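Local coordinates for protein amidohydrolase (Brucella melitensis biovar Abortus, PDB 4F0L) that probably acts as a metal-dependent deaminase of the amidohydrolase superfamily, holding a single iron ion at the mouth of a TIM-type barrel, at residues D394-D399 with A421-V426; V56-M61 with A367-A372; P237-V242 with I378-P383. All coordinates share one frame; numbering follows the deposited sequence.

Interaction 1: residues D394-D399 with A421-V426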
loop_
_atom_site.group_PDB
_atom_site.type_symbol
_atom_site.label_atom_id
_atom_site.label_comp_id
_atom_site.label_asym_id
_atom_site.label_seq_id
_atom_site.Cartn_x
_atom_site.Cartn_y
_atom_site.Cartn_z
ATOM N N ASP B 394 -6.231 -12.818 22.743
ATOM C CA ASP B 394 -6.241 -12.412 21.346
ATOM C C ASP B 394 -4.905 -11.719 21.034
ATOM O O ASP B 394 -4.643 -10.607 21.510
ATOM C CB ASP B 394 -7.371 -11.403 21.075
ATOM C CG ASP B 394 -8.761 -11.931 21.385
ATOM O OD1 ASP B 394 -8.941 -13.075 21.856
ATOM O OD2 ASP B 394 -9.720 -11.170 21.155
ATOM N N PHE B 395 -4.062 -12.342 20.218
ATOM C CA PHE B 395 -2.791 -11.735 19.918
ATOM C C PHE B 395 -2.179 -12.386 18.695
ATOM O O PHE B 395 -2.755 -13.349 18.135
ATOM C CB PHE B 395 -1.849 -11.749 21.142
ATOM C CG PHE B 395 -1.799 -13.056 21.858
ATOM C CD1 PHE B 395 -1.075 -14.106 21.346
ATOM C CD2 PHE B 395 -2.522 -13.250 23.035
ATOM C CE1 PHE B 395 -1.032 -15.322 22.006
ATOM C CE2 PHE B 395 -2.468 -14.456 23.687
ATOM C CZ PHE B 395 -1.732 -15.494 23.175
ATOM N N VAL B 396 -1.059 -11.801 18.250
ATOM C CA VAL B 396 -0.459 -12.058 16.941
ATOM C C VAL B 396 1.077 -12.197 17.085
ATOM O O VAL B 396 1.706 -11.405 17.807
ATOM C CB VAL B 396 -0.772 -10.879 15.968
ATOM C CG1 VAL B 396 -0.126 -11.054 14.589
ATOM C CG2 VAL B 396 -2.291 -10.656 15.816
ATOM N N SER B 397 1.687 -13.215 16.434
ATOM C CA SER B 397 3.144 -13.249 16.349
ATOM C C SER B 397 3.581 -12.832 14.945
ATOM O O SER B 397 2.881 -13.085 13.962
ATOM C CB SER B 397 3.717 -14.592 16.725
ATOM O OG SER B 397 3.447 -15.572 15.731
ATOM N N LEU B 398 4.719 -12.147 14.878
ATOM C CA LEU B 398 5.211 -11.633 13.642
ATOM C C LEU B 398 6.404 -12.452 13.170
ATOM O O LEU B 398 7.273 -12.795 13.973
ATOM C CB LEU B 398 5.599 -10.156 13.790
ATOM C CG LEU B 398 4.442 -9.202 14.121
ATOM C CD1 LEU B 398 4.987 -7.826 14.441
ATOM C CD2 LEU B 398 3.395 -9.088 12.994
ATOM N N ASP B 399 6.462 -12.718 11.864
ATOM C CA ASP B 399 7.631 -13.352 11.256
ATOM C C ASP B 399 8.704 -12.274 11.121
ATOM O O ASP B 399 8.540 -11.323 10.345
ATOM C CB ASP B 399 7.256 -13.940 9.891
ATOM C CG ASP B 399 8.436 -14.596 9.173
ATOM O OD1 ASP B 399 9.580 -14.202 9.353
ATOM O OD2 ASP B 399 8.211 -15.559 8.445
ATOM N N ALA B 421 8.429 -7.606 7.653
ATOM C CA ALA B 421 7.840 -8.642 8.499
ATOM C C ALA B 421 6.448 -8.891 8.005
ATOM O O ALA B 421 5.908 -8.047 7.284
ATOM C CB ALA B 421 7.794 -8.221 9.959
ATOM N N HIS B 422 5.876 -10.016 8.461
ATOM C CA HIS B 422 4.535 -10.450 8.155
ATOM C C HIS B 422 3.919 -11.174 9.351
ATOM O O HIS B 422 4.610 -11.651 10.242
ATOM C CB HIS B 422 4.548 -11.369 6.931
ATOM C CG HIS B 422 5.236 -10.764 5.733
ATOM N ND1 HIS B 422 6.561 -10.933 5.480
ATOM C CD2 HIS B 422 4.743 -9.925 4.722
ATOM C CE1 HIS B 422 6.892 -10.243 4.365
ATOM N NE2 HIS B 422 5.773 -9.624 3.905
ATOM N N VAL B 423 2.598 -11.269 9.362
ATOM C CA VAL B 423 1.854 -12.059 10.389
ATOM C C VAL B 423 2.213 -13.556 10.317
ATOM O O VAL B 423 2.245 -14.150 9.231
ATOM C CB VAL B 423 0.341 -11.849 10.221
ATOM C CG1 VAL B 423 -0.474 -12.845 11.063
ATOM C CG2 VAL B 423 -0.025 -10.414 10.544
ATOM N N CYS B 424 2.551 -14.132 11.460
ATOM C CA CYS B 424 2.867 -15.556 11.553
ATOM C C CYS B 424 1.675 -16.335 12.163
ATOM O O CYS B 424 0.840 -16.865 11.443
ATOM C CB CYS B 424 4.160 -15.767 12.330
ATOM S SG CYS B 424 4.818 -17.440 12.139
ATOM N N ASP B 425 1.562 -16.335 13.494
ATOM C CA ASP B 425 0.437 -16.977 14.176
ATOM C C ASP B 425 -0.555 -15.961 14.709
ATOM O O ASP B 425 -0.197 -14.827 15.039
ATOM C CB ASP B 425 0.948 -17.867 15.317
ATOM C CG ASP B 425 1.815 -19.014 14.819
ATOM O OD1 ASP B 425 1.895 -19.260 13.603
ATOM O OD2 ASP B 425 2.438 -19.712 15.661
ATOM N N VAL B 426 -1.807 -16.377 14.828
ATOM C CA VAL B 426 -2.830 -15.516 15.351
ATOM C C VAL B 426 -3.752 -16.349 16.232
ATOM O O VAL B 426 -4.215 -17.404 15.809
ATOM C CB VAL B 426 -3.660 -14.876 14.214
ATOM C CG1 VAL B 426 -4.740 -13.981 14.806
ATOM C CG2 VAL B 426 -2.769 -14.127 13.186
#

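Interaction 2: residues V56-M61 with A367-A372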
loop_
_atom_site.group_PDB
_atom_site.type_symbol
_atom_site.label_atom_id
_atom_site.label_comp_id
_atom_site.label_asym_id
_atom_site.label_seq_id
_atom_site.Cartn_x
_atom_site.Cartn_y
_atom_site.Cartn_z
ATOM N N VAL B 56 8.184 -12.506 18.431
ATOM C CA VAL B 56 7.626 -11.184 18.633
ATOM C C VAL B 56 6.107 -11.274 18.664
ATOM O O VAL B 56 5.509 -11.745 17.717
ATOM C CB VAL B 56 8.037 -10.206 17.540
ATOM C CG1 VAL B 56 7.324 -8.863 17.732
ATOM C CG2 VAL B 56 9.557 -10.017 17.526
ATOM N N VAL B 57 5.504 -10.844 19.774
ATOM C CA VAL B 57 4.047 -10.956 20.014
ATOM C C VAL B 57 3.473 -9.562 20.279
ATOM O O VAL B 57 4.066 -8.756 21.010
ATOM C CB VAL B 57 3.714 -11.901 21.182
ATOM C CG1 VAL B 57 2.229 -11.810 21.552
ATOM C CG2 VAL B 57 4.093 -13.334 20.803
ATOM N N VAL B 58 2.385 -9.269 19.588
ATOM C CA VAL B 58 1.660 -8.016 19.690
ATOM C C VAL B 58 0.185 -8.305 19.862
ATOM O O VAL B 58 -0.278 -9.415 19.604
ATOM C CB VAL B 58 1.863 -7.102 18.447
ATOM C CG1 VAL B 58 3.348 -6.723 18.289
ATOM C CG2 VAL B 58 1.341 -7.731 17.171
ATOM N N ALA B 59 -0.559 -7.293 20.294
ATOM C CA ALA B 59 -1.998 -7.418 20.489
ATOM C C ALA B 59 -2.703 -7.661 19.157
ATOM O O ALA B 59 -2.225 -7.227 18.124
ATOM C CB ALA B 59 -2.546 -6.138 21.117
ATOM N N GLY B 60 -3.840 -8.354 19.225
ATOM C CA GLY B 60 -4.744 -8.472 18.125
ATOM C C GLY B 60 -5.395 -7.141 17.810
ATOM O O GLY B 60 -5.702 -6.361 18.699
ATOM N N MET B 61 -5.562 -6.868 16.515
ATOM C CA MET B 61 -6.125 -5.608 16.062
ATOM C C MET B 61 -7.605 -5.784 15.777
ATOM O O MET B 61 -8.016 -6.714 15.061
ATOM C CB MET B 61 -5.414 -5.171 14.785
ATOM C CG MET B 61 -5.856 -3.830 14.215
ATOM S SD MET B 61 -5.398 -2.426 15.233
ATOM C CE MET B 61 -3.631 -2.527 14.923
ATOM N N ALA B 367 3.368 4.318 17.392
ATOM C CA ALA B 367 2.247 5.180 17.757
ATOM C C ALA B 367 0.973 4.748 17.058
ATOM O O ALA B 367 -0.084 4.678 17.667
ATOM C CB ALA B 367 2.561 6.641 17.426
ATOM N N LEU B 368 1.067 4.431 15.775
ATOM C CA LEU B 368 -0.111 4.077 15.020
ATOM C C LEU B 368 -0.656 2.725 15.458
ATOM O O LEU B 368 -1.869 2.562 15.603
ATOM C CB LEU B 368 0.210 4.062 13.533
ATOM C CG LEU B 368 0.309 5.468 12.938
ATOM C CD1 LEU B 368 0.586 5.326 11.464
ATOM C CD2 LEU B 368 -0.950 6.309 13.182
ATOM N N PHE B 369 0.235 1.775 15.665
ATOM C CA PHE B 369 -0.174 0.448 16.046
ATOM C C PHE B 369 -0.805 0.470 17.426
ATOM O O PHE B 369 -1.902 -0.059 17.589
ATOM C CB PHE B 369 0.971 -0.553 16.042
ATOM C CG PHE B 369 0.524 -1.940 16.364
ATOM C CD1 PHE B 369 -0.030 -2.745 15.391
ATOM C CD2 PHE B 369 0.592 -2.425 17.677
ATOM C CE1 PHE B 369 -0.465 -4.040 15.693
ATOM C CE2 PHE B 369 0.141 -3.696 17.977
ATOM C CZ PHE B 369 -0.379 -4.507 16.982
ATOM N N ASP B 370 -0.161 1.108 18.403
ATOM C CA ASP B 370 -0.722 1.173 19.742
ATOM C C ASP B 370 -2.071 1.870 19.695
ATOM O O ASP B 370 -3.025 1.455 20.340
ATOM C CB ASP B 370 0.171 1.975 20.704
ATOM C CG ASP B 370 1.333 1.192 21.254
ATOM O OD1 ASP B 370 1.368 -0.072 21.207
ATOM O OD2 ASP B 370 2.207 1.862 21.814
ATOM N N GLY B 371 -2.119 2.991 19.002
ATOM C CA GLY B 371 -3.344 3.807 18.951
ATOM C C GLY B 371 -4.515 3.033 18.369
ATOM O O GLY B 371 -5.627 3.051 18.914
ATOM N N ALA B 372 -4.258 2.312 17.276
ATOM C CA ALA B 372 -5.327 1.637 16.567
ATOM C C ALA B 372 -5.853 0.444 17.338
ATOM O O ALA B 372 -7.077 0.159 17.294
ATOM C CB ALA B 372 -4.884 1.238 15.159
#

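Interaction 3: residues P237-V242 with I378-P383. With FE (Fe (III) ion), chain E.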
loop_
_atom_site.group_PDB
_atom_site.type_symbol
_atom_site.label_atom_id
_atom_site.label_comp_id
_atom_site.label_asym_id
_atom_site.label_seq_id
_atom_site.Cartn_x
_atom_site.Cartn_y
_atom_site.Cartn_z
ATOM N N PRO B 237 -22.132 -0.346 22.080
ATOM C CA PRO B 237 -21.717 0.650 21.081
ATOM C C PRO B 237 -22.776 1.230 20.132
ATOM O O PRO B 237 -23.746 0.562 19.785
ATOM C CB PRO B 237 -20.644 -0.088 20.258
ATOM C CG PRO B 237 -20.085 -1.111 21.203
ATOM C CD PRO B 237 -21.256 -1.528 22.078
ATOM N N VAL B 238 -22.521 2.461 19.704
ATOM C CA VAL B 238 -23.247 3.098 18.611
ATOM C C VAL B 238 -22.221 3.536 17.533
ATOM O O VAL B 238 -21.283 4.269 17.834
ATOM C CB VAL B 238 -23.997 4.336 19.110
ATOM C CG1 VAL B 238 -24.745 5.049 17.962
ATOM C CG2 VAL B 238 -24.926 3.966 20.264
ATOM N N HIS B 239 -22.396 3.062 16.310
ATOM C CA HIS B 239 -21.568 3.466 15.168
ATOM C C HIS B 239 -22.410 4.163 14.136
ATOM O O HIS B 239 -23.587 3.814 13.949
ATOM C CB HIS B 239 -20.915 2.259 14.535
ATOM C CG HIS B 239 -19.811 1.669 15.348
ATOM N ND1 HIS B 239 -18.666 1.196 14.779
ATOM C CD2 HIS B 239 -19.702 1.427 16.709
ATOM C CE1 HIS B 239 -17.859 0.746 15.726
ATOM N NE2 HIS B 239 -18.480 0.878 16.911
ATOM N N ILE B 240 -21.822 5.140 13.461
ATOM C CA ILE B 240 -22.517 5.913 12.425
ATOM C C ILE B 240 -21.515 6.445 11.424
ATOM O O ILE B 240 -20.470 6.917 11.827
ATOM C CB ILE B 240 -23.315 7.081 13.071
ATOM C CG1 ILE B 240 -24.064 7.907 12.029
ATOM C CG2 ILE B 240 -22.408 7.998 13.888
ATOM C CD1 ILE B 240 -25.245 8.683 12.580
ATOM N N HIS B 241 -21.838 6.404 10.125
ATOM C CA HIS B 241 -21.019 7.089 9.113
ATOM C C HIS B 241 -21.250 8.567 9.261
ATOM O O HIS B 241 -22.387 9.008 9.251
ATOM C CB HIS B 241 -21.423 6.760 7.654
ATOM C CG HIS B 241 -21.124 5.348 7.187
ATOM N ND1 HIS B 241 -22.081 4.538 6.661
ATOM C CD2 HIS B 241 -19.915 4.646 7.079
ATOM C CE1 HIS B 241 -21.514 3.350 6.293
ATOM N NE2 HIS B 241 -20.194 3.423 6.555
ATOM N N VAL B 242 -20.196 9.369 9.351
ATOM C CA VAL B 242 -20.393 10.806 9.339
ATOM C C VAL B 242 -19.258 11.600 8.635
ATOM O O VAL B 242 -18.061 11.313 8.788
ATOM C CB VAL B 242 -20.683 11.318 10.784
ATOM C CG1 VAL B 242 -19.507 11.069 11.707
ATOM C CG2 VAL B 242 -21.024 12.779 10.746
ATOM N N ILE B 378 -11.973 -0.078 22.180
ATOM C CA ILE B 378 -13.011 0.764 22.784
ATOM C C ILE B 378 -14.255 0.833 21.868
ATOM O O ILE B 378 -15.363 0.601 22.324
ATOM C CB ILE B 378 -12.479 2.182 23.139
ATOM C CG1 ILE B 378 -11.407 2.116 24.266
ATOM C CG2 ILE B 378 -13.641 3.131 23.474
ATOM C CD1 ILE B 378 -10.520 3.365 24.375
ATOM N N ALA B 379 -14.055 1.111 20.573
ATOM C CA ALA B 379 -15.176 1.132 19.601
ATOM C C ALA B 379 -15.903 -0.199 19.524
ATOM O O ALA B 379 -17.093 -0.250 19.153
ATOM C CB ALA B 379 -14.681 1.512 18.193
ATOM N N MET B 380 -15.184 -1.289 19.802
ATOM C CA MET B 380 -15.782 -2.628 19.701
ATOM C C MET B 380 -16.524 -3.011 21.009
ATOM O O MET B 380 -17.106 -4.089 21.082
ATOM C CB MET B 380 -14.728 -3.690 19.404
ATOM C CG MET B 380 -14.052 -3.586 18.044
ATOM S SD MET B 380 -15.107 -3.802 16.629
ATOM C CE MET B 380 -15.921 -2.199 16.540
ATOM N N GLY B 381 -16.494 -2.147 22.020
ATOM C CA GLY B 381 -17.112 -2.450 23.306
ATOM C C GLY B 381 -16.300 -3.408 24.159
ATOM O O GLY B 381 -16.851 -4.091 25.018
ATOM N N ARG B 382 -14.986 -3.459 23.932
ATOM C CA ARG B 382 -14.117 -4.412 24.596
ATOM C C ARG B 382 -12.888 -3.676 25.182
ATOM O O ARG B 382 -11.747 -3.994 24.839
ATOM C CB ARG B 382 -13.633 -5.450 23.592
ATOM C CG ARG B 382 -14.711 -6.361 22.984
ATOM C CD ARG B 382 -15.280 -7.354 23.995
ATOM N NE ARG B 382 -14.201 -8.148 24.570
ATOM C CZ ARG B 382 -14.358 -9.200 25.377
ATOM N NH1 ARG B 382 -15.568 -9.644 25.706
ATOM N NH2 ARG B 382 -13.284 -9.829 25.845
ATOM N N PRO B 383 -13.120 -2.679 26.044
ATOM C CA PRO B 383 -12.000 -1.896 26.560
ATOM C C PRO B 383 -11.079 -2.706 27.455
ATOM O O PRO B 383 -9.922 -2.331 27.615
ATOM C CB PRO B 383 -12.675 -0.769 27.343
ATOM C CG PRO B 383 -14.022 -1.334 27.725
ATOM C CD PRO B 383 -14.414 -2.147 26.514
HETATM FE FE FE E . -18.626 1.981 5.548
HETATM O O HOH W 1 -17.615 3.691 4.661
HETATM O O HOH W 2 -19.418 2.245 3.431
#

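Interaction 1: residues D394-D399 with A421-V426
Strands 395-399 and 422-426 run antiparallel, their axes 4.2 Å apart at closest approach, and V396 lies against V426 and L398 against V423 as non-hydrogen-bonded pairs, with the register slipping by one residue between them. The slip is a classic beta bulge: C424 and D425 share the place opposite S397. Its backbone signature is a pair of bonds, S397 N to D425 O at 2.8 Å and C424 N to S397 O at 2.7 Å, while farther along D399 N donates to H422 O at 2.7 Å.

In the bulge D425 N turns to the side chain of S397 rather than to a backbone carbonyl of 394-399: it gives its hydrogen to S397 OG at 3.0 Å, with an N-H...O angle of 155°. S397 can accept it because its OG sits between its own backbone N and carbonyl carbon (chi1 71°), where it also lies 3.5 Å from C424 CB.

On the face of V396 and V426 the contacts between the two strands are apolar. V396 points CG1 at V423 CG1, 4.0 Å away, the two side chains crossing at about a right angle, and W415 of helix 408-417 packs on L398 and V423. These strands belong to the small beta domain that amidohydrolases carry beside the barrel, here continuous with barrel strand 56-66.

The D425 carboxylate links the bulge to K432 on strand 431-435 by a salt bridge, and by hydrogen bonds to G436 just beyond it and to Q54 of strand 52-54. Since the S397 hydroxyl also bonds Q54 while accepting the D425 amide, the buried polar atoms of these two residues at the slip are satisfied by side chains as well as by backbone.

Interaction 2: residues V56-M61 with A367-A372
Strand 56-59 and the turn of helix 364-379 at 367-372 approach each other through side chains, with the backbones nearest at M61 and A372, whose CA atoms are 7.3 Å apart, and wider at A59 and D370. F369 makes the approach from the helix. Its CG lies anti to the backbone N (chi1 -177°), which carries the ring away from the helix and brings CZ down on the strand. There F369 CZ meets V58 CG2 at 3.7 Å, the two side chains crossing at a slant, and the carbonyl A59 O comes to the ring edge, near its plane, at 3.5 Å from the same CZ.

Strand 56-66 is the barrel strand that carries H65 of the iron site, with H67 just past its end, and helix 364-379 packs here against its beginning, well short of the metal: the side chain of M61 is about 11 Å from that of H65. M61 lies between the ring and A372. Its chain is bent at chi2 and chi3, folding the thioether back so that M61 CE reaches F369 CE1 at 3.6 Å while M61 SD lies 3.7 Å from A372 CB. M61 and F369 pass each other in opposite senses. V373, the next residue of the helix, also touches A59 and M61, I336 of helix 336-351 touches M61, and L20 of strand 19-21 packs on F369.

Interaction 3: residues P237-V242 with I378-P383
H239 sends its ring across to the end of helix 364-379 because its CG stands anti to the carbonyl carbon (chi1 -72°), and M380, bent at both chi2 and chi3, curls its methyl back toward that ring. The helix closes in a Schellman motif, with G381 leaving helical geometry at positive phi (77°) and G381 N bonded back to I378 O; the strand, 238-242, belongs to the TIM-type barrel of the amidohydrolases. H239 NE2 donates to A379 O at 2.9 Å. The oxygen lies at the ring edge and only 4° out of the ring plane, although the donor is tilted from the plane of the carbonyl. M380 CE approaches H239 CE1 at 3.6 Å, the two side chains crossing at about a right angle. P237 packs its ring on the same helix end, P237 CG lying 3.8 Å from G381 N.

Two residues beyond H239 the strand delivers H241 to the metal, where H65, H67 and D329 are the other protein ligands and two waters complete the observed shell. H241 NE2 binds the iron ion at 2.4 Å.

How the interactions relate
Interactions 1 and 2 are neighbours, their centres about 11 Å apart, and meet directly: strands 395-399 and 56-66 lie side by side in one sheet, joined by the probable hydrogen bonds V396 N to V58 O (2.9 Å) and L398 N to V56 O (3.0 Å). Interaction 3 is farther off, with its centre about 18 Å from that of interaction 2 and about 25 Å from that of interaction 1, yet it uses the same helix, 364-379, as interaction 2. Along the chain interactions 2 and 3 interleave, and interaction 1 follows both. Helix 364-379 therefore spans from the junction of barrel and beta domain to the strand bearing the iron ligand H241.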